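Local coordinates for protein vaginolysin (Gardnerella vaginalis, PDB 5IMY) that probably binds cholesterol in host cell membranes and lyses the cells as a secreted, pore-forming toxin of the cholesterol-dependent cytolysin family, at residues K36-I47 and E359-I370; G262-D270 and I326-G336. All blocks are in the same frame, centred on the assembly; numbering follows the deposited sequence.

Contact 1 of 2, residues K36-I47 and E359-I370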
loop_
_atom_site.group_PDB
_atom_site.type_symbol
_atom_site.label_atom_id
_atom_site.label_comp_id
_atom_site.label_asym_id
_atom_site.label_seq_id
_atom_site.Cartn_x
_atom_site.Cartn_y
_atom_site.Cartn_z
ATOM N N LYS A 36 -8.472 -15.978 36.561
ATOM C CA LYS A 36 -7.046 -16.279 36.480
ATOM C C LYS A 36 -6.345 -15.536 35.349
ATOM O O LYS A 36 -5.112 -15.594 35.276
ATOM C CB LYS A 36 -6.764 -17.776 36.290
ATOM C CG LYS A 36 -7.948 -18.739 36.393
ATOM C CD LYS A 36 -7.509 -20.175 36.101
ATOM C CE LYS A 36 -6.767 -20.278 34.770
ATOM N NZ LYS A 36 -7.375 -19.443 33.691
ATOM N N THR A 37 -7.074 -14.860 34.458
ATOM C CA THR A 37 -6.414 -14.082 33.412
ATOM C C THR A 37 -6.115 -12.661 33.883
ATOM O O THR A 37 -4.950 -12.265 33.976
ATOM C CB THR A 37 -7.263 -14.046 32.137
ATOM O OG1 THR A 37 -7.615 -15.378 31.749
ATOM C CG2 THR A 37 -6.470 -13.387 31.012
ATOM N N ASN A 38 -7.157 -11.881 34.179
ATOM C CA ASN A 38 -6.944 -10.491 34.565
ATOM C C ASN A 38 -6.193 -10.355 35.882
ATOM O O ASN A 38 -5.729 -9.253 36.196
ATOM C CB ASN A 38 -8.280 -9.752 34.654
ATOM C CG ASN A 38 -8.790 -9.308 33.296
ATOM O OD1 ASN A 38 -8.473 -8.214 32.831
ATOM N ND2 ASN A 38 -9.579 -10.160 32.650
ATOM N N ILE A 39 -6.058 -11.436 36.654
ATOM C CA ILE A 39 -5.350 -11.338 37.925
ATOM C C ILE A 39 -3.862 -11.109 37.695
ATOM O O ILE A 39 -3.186 -10.497 38.530
ATOM C CB ILE A 39 -5.607 -12.597 38.778
ATOM C CG1 ILE A 39 -5.173 -12.365 40.228
ATOM C CG2 ILE A 39 -4.870 -13.808 38.209
ATOM C CD1 ILE A 39 -6.034 -11.365 40.975
ATOM N N LEU A 40 -3.325 -11.591 36.572
ATOM C CA LEU A 40 -1.907 -11.470 36.259
ATOM C C LEU A 40 -1.682 -10.724 34.947
ATOM O O LEU A 40 -0.662 -10.919 34.282
ATOM C CB LEU A 40 -1.252 -12.851 36.206
ATOM C CG LEU A 40 -0.978 -13.531 37.550
ATOM C CD1 LEU A 40 -0.563 -14.978 37.336
ATOM C CD2 LEU A 40 0.089 -12.779 38.330
ATOM N N ALA A 41 -2.618 -9.861 34.565
ATOM C CA ALA A 41 -2.498 -9.094 33.333
ATOM C C ALA A 41 -1.873 -7.733 33.607
ATOM O O ALA A 41 -2.178 -7.085 34.614
ATOM C CB ALA A 41 -3.866 -8.917 32.673
ATOM N N ARG A 42 -0.995 -7.307 32.703
ATOM C CA ARG A 42 -0.327 -6.017 32.780
ATOM C C ARG A 42 -0.713 -5.181 31.566
ATOM O O ARG A 42 -0.975 -5.716 30.485
ATOM C CB ARG A 42 1.201 -6.196 32.851
ATOM C CG ARG A 42 2.010 -4.907 32.773
ATOM C CD ARG A 42 3.428 -5.104 33.311
ATOM N NE ARG A 42 4.134 -6.212 32.665
ATOM C CZ ARG A 42 4.995 -6.086 31.655
ATOM N NH1 ARG A 42 5.279 -4.894 31.145
ATOM N NH2 ARG A 42 5.580 -7.165 31.151
ATOM N N HIS A 43 -0.762 -3.863 31.755
ATOM C CA HIS A 43 -1.189 -2.947 30.703
ATOM C C HIS A 43 -0.240 -1.761 30.645
ATOM O O HIS A 43 0.030 -1.128 31.670
ATOM C CB HIS A 43 -2.626 -2.462 30.940
ATOM C CG HIS A 43 -3.658 -3.539 30.811
ATOM N ND1 HIS A 43 -3.987 -4.385 31.849
ATOM C CD2 HIS A 43 -4.434 -3.910 29.764
ATOM C CE1 HIS A 43 -4.922 -5.229 31.448
ATOM N NE2 HIS A 43 -5.210 -4.962 30.186
ATOM N N GLY A 44 0.255 -1.462 29.450
ATOM C CA GLY A 44 1.176 -0.361 29.233
ATOM C C GLY A 44 0.473 0.921 28.845
ATOM O O GLY A 44 -0.683 1.161 29.207
ATOM N N GLU A 45 1.184 1.759 28.093
ATOM C CA GLU A 45 0.639 3.039 27.670
ATOM C C GLU A 45 -0.377 2.851 26.549
ATOM O O GLU A 45 -0.413 1.822 25.868
ATOM C CB GLU A 45 1.754 3.974 27.198
ATOM C CG GLU A 45 2.484 3.498 25.946
ATOM C CD GLU A 45 3.440 4.540 25.398
ATOM O OE1 GLU A 45 3.044 5.723 25.310
ATOM O OE2 GLU A 45 4.588 4.179 25.058
ATOM N N THR A 46 -1.213 3.869 26.362
ATOM C CA THR A 46 -2.170 3.914 25.268
ATOM C C THR A 46 -1.776 5.007 24.283
ATOM O O THR A 46 -1.173 6.016 24.659
ATOM C CB THR A 46 -3.594 4.165 25.777
ATOM O OG1 THR A 46 -4.524 4.000 24.698
ATOM C CG2 THR A 46 -3.732 5.577 26.349
ATOM N N ILE A 47 -2.120 4.792 23.014
ATOM C CA ILE A 47 -1.765 5.717 21.944
ATOM C C ILE A 47 -2.896 5.733 20.929
ATOM O O ILE A 47 -3.588 4.732 20.728
ATOM C CB ILE A 47 -0.425 5.326 21.274
ATOM C CG1 ILE A 47 0.740 5.456 22.258
ATOM C CG2 ILE A 47 -0.156 6.195 20.057
ATOM C CD1 ILE A 47 1.990 4.735 21.815
ATOM N N GLU A 359 -3.076 -25.496 38.135
ATOM C CA GLU A 359 -3.018 -25.085 36.739
ATOM C C GLU A 359 -1.890 -24.086 36.526
ATOM O O GLU A 359 -1.708 -23.154 37.313
ATOM C CB GLU A 359 -4.347 -24.465 36.304
ATOM C CG GLU A 359 -5.297 -25.442 35.628
ATOM C CD GLU A 359 -6.703 -24.890 35.493
ATOM O OE1 GLU A 359 -6.869 -23.655 35.570
ATOM O OE2 GLU A 359 -7.643 -25.693 35.311
ATOM N N VAL A 360 -1.127 -24.294 35.451
ATOM C CA VAL A 360 -0.077 -23.351 35.097
ATOM C C VAL A 360 -0.687 -21.970 34.906
ATOM O O VAL A 360 -1.734 -21.813 34.265
ATOM C CB VAL A 360 0.658 -23.820 33.830
ATOM C CG1 VAL A 360 1.722 -22.809 33.416
ATOM C CG2 VAL A 360 1.282 -25.193 34.055
ATOM N N ALA A 361 -0.030 -20.959 35.467
ATOM C CA ALA A 361 -0.498 -19.583 35.389
ATOM C C ALA A 361 0.246 -18.842 34.286
ATOM O O ALA A 361 1.451 -19.037 34.095
ATOM C CB ALA A 361 -0.300 -18.864 36.724
ATOM N N THR A 362 -0.479 -17.993 33.563
ATOM C CA THR A 362 0.082 -17.218 32.468
ATOM C C THR A 362 -0.015 -15.732 32.783
ATOM O O THR A 362 -0.961 -15.279 33.435
ATOM C CB THR A 362 -0.641 -17.509 31.145
ATOM O OG1 THR A 362 -2.030 -17.181 31.272
ATOM C CG2 THR A 362 -0.499 -18.975 30.765
ATOM N N LEU A 363 0.972 -14.977 32.309
ATOM C CA LEU A 363 1.019 -13.530 32.482
ATOM C C LEU A 363 0.729 -12.865 31.145
ATOM O O LEU A 363 1.426 -13.121 30.156
ATOM C CB LEU A 363 2.377 -13.080 33.019
ATOM C CG LEU A 363 2.556 -13.193 34.535
ATOM C CD1 LEU A 363 2.653 -14.648 34.969
ATOM C CD2 LEU A 363 3.775 -12.407 34.993
ATOM N N GLN A 364 -0.294 -12.018 31.119
ATOM C CA GLN A 364 -0.668 -11.271 29.926
ATOM C C GLN A 364 -0.083 -9.868 30.024
ATOM O O GLN A 364 -0.323 -9.159 31.007
ATOM C CB GLN A 364 -2.188 -11.216 29.770
ATOM C CG GLN A 364 -2.673 -10.241 28.703
ATOM C CD GLN A 364 -4.168 -10.336 28.465
ATOM O OE1 GLN A 364 -4.677 -11.376 28.049
ATOM N NE2 GLN A 364 -4.880 -9.247 28.735
ATOM N N SER A 365 0.685 -9.476 29.013
ATOM C CA SER A 365 1.250 -8.137 28.931
ATOM C C SER A 365 0.910 -7.553 27.572
ATOM O O SER A 365 1.079 -8.221 26.546
ATOM C CB SER A 365 2.766 -8.161 29.134
ATOM O OG SER A 365 3.091 -8.623 30.434
ATOM N N ASN A 366 0.423 -6.315 27.564
ATOM C CA ASN A 366 0.116 -5.638 26.316
ATOM C C ASN A 366 0.465 -4.164 26.442
ATOM O O ASN A 366 0.438 -3.592 27.535
ATOM C CB ASN A 366 -1.360 -5.801 25.923
ATOM C CG ASN A 366 -2.283 -4.905 26.724
ATOM O OD1 ASN A 366 -2.112 -4.733 27.931
ATOM N ND2 ASN A 366 -3.272 -4.327 26.051
ATOM N N SER A 367 0.797 -3.557 25.306
ATOM C CA SER A 367 1.184 -2.156 25.272
ATOM C C SER A 367 1.035 -1.637 23.852
ATOM O O SER A 367 1.370 -2.335 22.892
ATOM C CB SER A 367 2.627 -1.964 25.749
ATOM O OG SER A 367 3.064 -0.643 25.502
ATOM N N ASP A 368 0.526 -0.417 23.728
ATOM C CA ASP A 368 0.497 0.252 22.440
ATOM C C ASP A 368 1.872 0.818 22.121
ATOM O O ASP A 368 2.655 1.153 23.015
ATOM C CB ASP A 368 -0.542 1.376 22.430
ATOM C CG ASP A 368 -1.967 0.855 22.416
ATOM O OD1 ASP A 368 -2.159 -0.354 22.165
ATOM O OD2 ASP A 368 -2.894 1.659 22.647
ATOM N N TYR A 369 2.165 0.915 20.828
ATOM C CA TYR A 369 3.434 1.466 20.380
ATOM C C TYR A 369 3.318 1.796 18.901
ATOM O O TYR A 369 2.485 1.239 18.181
ATOM C CB TYR A 369 4.591 0.490 20.624
ATOM C CG TYR A 369 4.579 -0.699 19.695
ATOM C CD1 TYR A 369 5.444 -0.769 18.613
ATOM C CD2 TYR A 369 3.691 -1.747 19.893
ATOM C CE1 TYR A 369 5.432 -1.852 17.759
ATOM C CE2 TYR A 369 3.670 -2.834 19.044
ATOM C CZ TYR A 369 4.542 -2.883 17.979
ATOM O OH TYR A 369 4.523 -3.965 17.131
ATOM N N ILE A 370 4.170 2.712 18.460
ATOM C CA ILE A 370 4.251 3.111 17.063
ATOM C C ILE A 370 5.400 2.342 16.430
ATOM O O ILE A 370 6.551 2.475 16.857
ATOM C CB ILE A 370 4.451 4.631 16.933
ATOM C CG1 ILE A 370 3.120 5.356 17.149
ATOM C CG2 ILE A 370 5.045 5.009 15.572
ATOM C CD1 ILE A 370 3.108 6.262 18.353
HETATM O O HOH W 1 -3.548 -17.588 34.274
#
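Arg42 and Ser365 sit paired on neighbouring parallel strands, where the short strand 41-43 lies against the start of the long strand 363-389 at 12° between their axes. The join belongs to the elongated, strongly curved sheet of the cholesterol-dependent cytolysin fold, and the other edge of 363-370 is bonded antiparallel to strand 62-76. Three backbone bonds hold the parallel pairing: Arg42 N to Gln364 O, short at 2.6 Å and nearly straight at 164°; Asn366 N to Arg42 O; and Gly44 N to Asn366 O at 2.9 Å. The Arg42 side chain leaves its strand with CG anti to the backbone N (chi1 173°). Arg42 CB rests 3.8 Å from Gln364 O, the chain bends at chi3, NE and CZ each come 3.4 Å from Ser365 OG, and the guanidinium turns back over Ser365, whose CB lies over one face, displaced toward the rim. Arg42 NH2 comes within 3.0 Å of Ser365 OG at an angle too poor for a hydrogen bond; it donates to Lys181 O on helix 177-184, which packs against the same side of the sheet. On the face of Ala41 and His43, the CB atoms of Ala41 and Gln364 touch. Before the strand, Leu40 CD1 touches both Ala361 CB, at 3.9 Å, and Leu363 CD1, and a water bridges Lys36 O and Thr362 N. Beyond it the pairing continues through loop 44-47, where Asp368 N donates to Glu45 O. At the far end Ile47 CG2 packs on Ile370 CD1 at 3.7 Å, the two side chains roughly perpendicular, while Ile47 N donates to the anti lone pair of Asp368 OD2 over 3.2 Å.

Contact 2 of 2, residues G262-D270 and I326-G336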
loop_
_atom_site.group_PDB
_atom_site.type_symbol
_atom_site.label_atom_id
_atom_site.label_comp_id
_atom_site.label_asym_id
_atom_site.label_seq_id
_atom_site.Cartn_x
_atom_site.Cartn_y
_atom_site.Cartn_z
ATOM N N GLY A 262 20.040 -23.848 32.599
ATOM C CA GLY A 262 20.839 -23.876 31.394
ATOM C C GLY A 262 21.546 -22.576 31.088
ATOM O O GLY A 262 22.264 -22.034 31.936
ATOM N N ARG A 263 21.351 -22.068 29.873
ATOM C CA ARG A 263 22.096 -20.921 29.375
ATOM C C ARG A 263 21.131 -19.963 28.697
ATOM O O ARG A 263 20.313 -20.383 27.874
ATOM C CB ARG A 263 23.183 -21.380 28.399
ATOM C CG ARG A 263 24.338 -20.417 28.216
ATOM C CD ARG A 263 25.558 -21.161 27.700
ATOM N NE ARG A 263 26.519 -20.277 27.046
ATOM C CZ ARG A 263 26.473 -19.936 25.761
ATOM N NH1 ARG A 263 25.507 -20.397 24.974
ATOM N NH2 ARG A 263 27.397 -19.128 25.259
ATOM N N SER A 264 21.223 -18.682 29.049
ATOM C CA SER A 264 20.316 -17.661 28.543
ATOM C C SER A 264 21.115 -16.451 28.085
ATOM O O SER A 264 22.097 -16.067 28.728
ATOM C CB SER A 264 19.307 -17.244 29.621
ATOM O OG SER A 264 18.605 -16.072 29.243
ATOM N N MET A 265 20.691 -15.849 26.975
ATOM C CA MET A 265 21.354 -14.655 26.473
ATOM C C MET A 265 20.386 -13.839 25.629
ATOM O O MET A 265 19.427 -14.370 25.061
ATOM C CB MET A 265 22.596 -15.007 25.645
ATOM C CG MET A 265 22.317 -15.849 24.413
ATOM S SD MET A 265 23.774 -16.012 23.365
ATOM C CE MET A 265 23.056 -16.827 21.948
ATOM N N TYR A 266 20.659 -12.540 25.552
ATOM C CA TYR A 266 19.931 -11.613 24.700
ATOM C C TYR A 266 20.828 -11.174 23.551
ATOM O O TYR A 266 22.008 -10.874 23.756
ATOM C CB TYR A 266 19.464 -10.390 25.493
ATOM C CG TYR A 266 18.180 -10.609 26.257
ATOM C CD1 TYR A 266 16.954 -10.307 25.684
ATOM C CD2 TYR A 266 18.192 -11.114 27.549
ATOM C CE1 TYR A 266 15.775 -10.504 26.373
ATOM C CE2 TYR A 266 17.016 -11.314 28.249
ATOM C CZ TYR A 266 15.810 -11.006 27.655
ATOM O OH TYR A 266 14.631 -11.201 28.341
ATOM N N VAL A 267 20.266 -11.131 22.345
ATOM C CA VAL A 267 21.022 -10.818 21.138
ATOM C C VAL A 267 20.325 -9.688 20.399
ATOM O O VAL A 267 19.104 -9.724 20.207
ATOM C CB VAL A 267 21.167 -12.047 20.220
ATOM C CG1 VAL A 267 22.058 -11.714 19.033
ATOM C CG2 VAL A 267 21.729 -13.228 20.996
ATOM N N LYS A 268 21.100 -8.693 19.978
ATOM C CA LYS A 268 20.609 -7.588 19.164
ATOM C C LYS A 268 21.180 -7.724 17.760
ATOM O O LYS A 268 22.401 -7.667 17.576
ATOM C CB LYS A 268 21.002 -6.240 19.771
ATOM C CG LYS A 268 20.607 -5.032 18.919
ATOM C CD LYS A 268 21.137 -3.722 19.491
ATOM C CE LYS A 268 22.652 -3.611 19.355
ATOM N NZ LYS A 268 23.183 -2.346 19.931
ATOM N N PHE A 269 20.302 -7.912 16.779
ATOM C CA PHE A 269 20.668 -7.845 15.371
ATOM C C PHE A 269 20.270 -6.480 14.834
ATOM O O PHE A 269 19.116 -6.067 14.987
ATOM C CB PHE A 269 19.963 -8.927 14.550
ATOM C CG PHE A 269 20.175 -10.321 15.054
ATOM C CD1 PHE A 269 21.129 -11.140 14.478
ATOM C CD2 PHE A 269 19.403 -10.823 16.088
ATOM C CE1 PHE A 269 21.321 -12.430 14.933
ATOM C CE2 PHE A 269 19.588 -12.112 16.546
ATOM C CZ PHE A 269 20.549 -12.916 15.967
ATOM N N ASP A 270 21.213 -5.782 14.205
ATOM C CA ASP A 270 20.874 -4.550 13.513
ATOM C C ASP A 270 21.716 -4.418 12.254
ATOM O O ASP A 270 22.817 -4.967 12.157
ATOM C CB ASP A 270 21.049 -3.307 14.410
ATOM C CG ASP A 270 22.482 -3.096 14.865
ATOM O OD1 ASP A 270 23.406 -3.667 14.254
ATOM O OD2 ASP A 270 22.686 -2.336 15.837
ATOM N N ILE A 326 26.696 -12.916 12.212
ATOM C CA ILE A 326 25.945 -14.159 12.362
ATOM C C ILE A 326 26.862 -15.292 12.801
ATOM O O ILE A 326 26.434 -16.202 13.521
ATOM C CB ILE A 326 25.209 -14.498 11.050
ATOM C CG1 ILE A 326 24.215 -13.386 10.686
ATOM C CG2 ILE A 326 24.489 -15.842 11.159
ATOM C CD1 ILE A 326 23.130 -13.135 11.730
ATOM N N ASP A 327 28.132 -15.259 12.390
ATOM C CA ASP A 327 29.057 -16.312 12.799
ATOM C C ASP A 327 29.442 -16.182 14.268
ATOM O O ASP A 327 29.737 -17.191 14.918
ATOM C CB ASP A 327 30.304 -16.298 11.912
ATOM C CG ASP A 327 30.116 -17.087 10.629
ATOM O OD1 ASP A 327 29.329 -18.057 10.631
ATOM O OD2 ASP A 327 30.760 -16.737 9.617
ATOM N N THR A 328 29.455 -14.960 14.809
ATOM C CA THR A 328 29.597 -14.800 16.252
ATOM C C THR A 328 28.446 -15.484 16.977
ATOM O O THR A 328 28.655 -16.235 17.936
ATOM C CB THR A 328 29.653 -13.313 16.617
ATOM O OG1 THR A 328 30.886 -12.749 16.154
ATOM C CG2 THR A 328 29.534 -13.104 18.133
ATOM N N LEU A 329 27.218 -15.232 16.523
ATOM C CA LEU A 329 26.048 -15.866 17.118
ATOM C C LEU A 329 26.168 -17.384 17.088
ATOM O O LEU A 329 26.055 -18.048 18.125
ATOM C CB LEU A 329 24.788 -15.414 16.380
ATOM C CG LEU A 329 23.470 -16.089 16.767
ATOM C CD1 LEU A 329 22.948 -15.532 18.081
ATOM C CD2 LEU A 329 22.450 -15.926 15.654
ATOM N N LYS A 330 26.401 -17.953 15.902
ATOM C CA LYS A 330 26.372 -19.404 15.760
ATOM C C LYS A 330 27.451 -20.089 16.588
ATOM O O LYS A 330 27.291 -21.262 16.944
ATOM C CB LYS A 330 26.509 -19.786 14.284
ATOM C CG LYS A 330 25.435 -19.164 13.402
ATOM C CD LYS A 330 24.942 -20.114 12.323
ATOM C CE LYS A 330 24.113 -21.248 12.908
ATOM N NZ LYS A 330 23.236 -21.883 11.885
ATOM N N ALA A 331 28.543 -19.390 16.908
ATOM C CA ALA A 331 29.528 -19.954 17.823
ATOM C C ALA A 331 28.999 -19.975 19.252
ATOM O O ALA A 331 29.140 -20.980 19.958
ATOM C CB ALA A 331 30.832 -19.162 17.748
ATOM N N LEU A 332 28.380 -18.876 19.693
ATOM C CA LEU A 332 27.825 -18.827 21.042
ATOM C C LEU A 332 26.741 -19.878 21.240
ATOM O O LEU A 332 26.598 -20.420 22.341
ATOM C CB LEU A 332 27.270 -17.432 21.330
ATOM C CG LEU A 332 28.294 -16.292 21.333
ATOM C CD1 LEU A 332 27.595 -14.946 21.429
ATOM C CD2 LEU A 332 29.290 -16.458 22.473
ATOM N N ILE A 333 25.968 -20.176 20.195
ATOM C CA ILE A 333 24.951 -21.220 20.295
ATOM C C ILE A 333 25.606 -22.572 20.538
ATOM O O ILE A 333 25.276 -23.282 21.495
ATOM C CB ILE A 333 24.079 -21.245 19.025
ATOM C CG1 ILE A 333 23.423 -19.881 18.776
ATOM C CG2 ILE A 333 23.023 -22.338 19.119
ATOM C CD1 ILE A 333 22.721 -19.286 19.977
ATOM N N GLN A 334 26.548 -22.949 19.673
ATOM C CA GLN A 334 27.131 -24.282 19.721
ATOM C C GLN A 334 28.040 -24.491 20.925
ATOM O O GLN A 334 28.396 -25.638 21.213
ATOM C CB GLN A 334 27.908 -24.555 18.432
ATOM C CG GLN A 334 27.787 -25.986 17.932
ATOM C CD GLN A 334 26.353 -26.368 17.609
ATOM O OE1 GLN A 334 25.536 -25.516 17.259
ATOM N NE2 GLN A 334 26.039 -27.652 17.737
ATOM N N GLU A 335 28.429 -23.424 21.629
ATOM C CA GLU A 335 29.202 -23.598 22.853
ATOM C C GLU A 335 28.332 -24.112 23.993
ATOM O O GLU A 335 28.828 -24.817 24.879
ATOM C CB GLU A 335 29.877 -22.277 23.239
ATOM C CG GLU A 335 30.381 -22.206 24.685
ATOM C CD GLU A 335 31.806 -21.699 24.792
ATOM O OE1 GLU A 335 32.654 -22.126 23.978
ATOM O OE2 GLU A 335 32.081 -20.880 25.697
ATOM N N GLY A 336 27.043 -23.784 23.987
ATOM C CA GLY A 336 26.153 -24.190 25.056
ATOM C C GLY A 336 25.110 -25.196 24.619
ATOM O O GLY A 336 24.057 -25.322 25.250
#
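Strand 263-270 and helix 326-335 run nearly antiparallel, 163° between their directions, with axes 10.4 Å apart at the closest point, the spacing of a helix laid on a beta sheet. This is alpha/beta layer packing in the cytolysin fold: the strand lies between 208-223 and 305-311 in the large antiparallel sheet, and the helix lies over one face of it. Arg263, Met265, Val267 and Phe269, every second residue, send their side chains from that face toward the helix. Leu329 stands at the middle of the apolar contact. A chi1 of 174° swings Leu329 CG away from its own backbone N, and the two methyls divide: CD1 lies against Val267 CG2 at 3.9 Å, and CD2 meets Phe269 CZ at 3.6 Å in the plane of the ring, so the phenyl offers this methyl its rim and not its face. Ile326, one helical turn earlier, puts CD1 at the same ring's edge, 3.7 Å from Phe269 CE1, crossing the phenyl at about a right angle. Val282 of helix 278-286 and Val306 of the next strand also touch Phe269. Met265 stretches out beyond CG to place SD beside Leu332 CB. The polar part comes at the helix's C-terminal end, where Arg263 extends from CG to NE and lays one guanidinium face under Gly336 N. Leu332 O sits near the guanidinium edge but tilted from its plane, and Gln216 OE1 adds a weak bond to NH1. The positive group would probably interact favourably with the partial negative charge of this helix end; Gly336 N bonds to Ile333 O, not Leu332 O. Arg263 NH1 makes the shorter bond to Leu332 O at 2.9 Å, bent to 138°, while Arg263 NH2 adds a weak second one at 3.3 Å.

Overall arrangement
From the N terminus the chain first runs through 36-47, which waits 312 residues for its partner; contact 1 closes that long loop when 359-370 arrives beside it. Inside the loop the chain builds strands 51-57 and 62-76, then the whole of the large antiparallel sheet. Contact 2 is nested there, closing a much shorter loop of 55 residues between 262-270 and 326-336. The two neither cross nor touch: their centres are 29 Å apart, their nearest atoms about 10 Å. Contact 1 ties an early chain segment to the long strand 363-389, which leads on toward the C-terminal part; contact 2 fastens a helix to the large sheet.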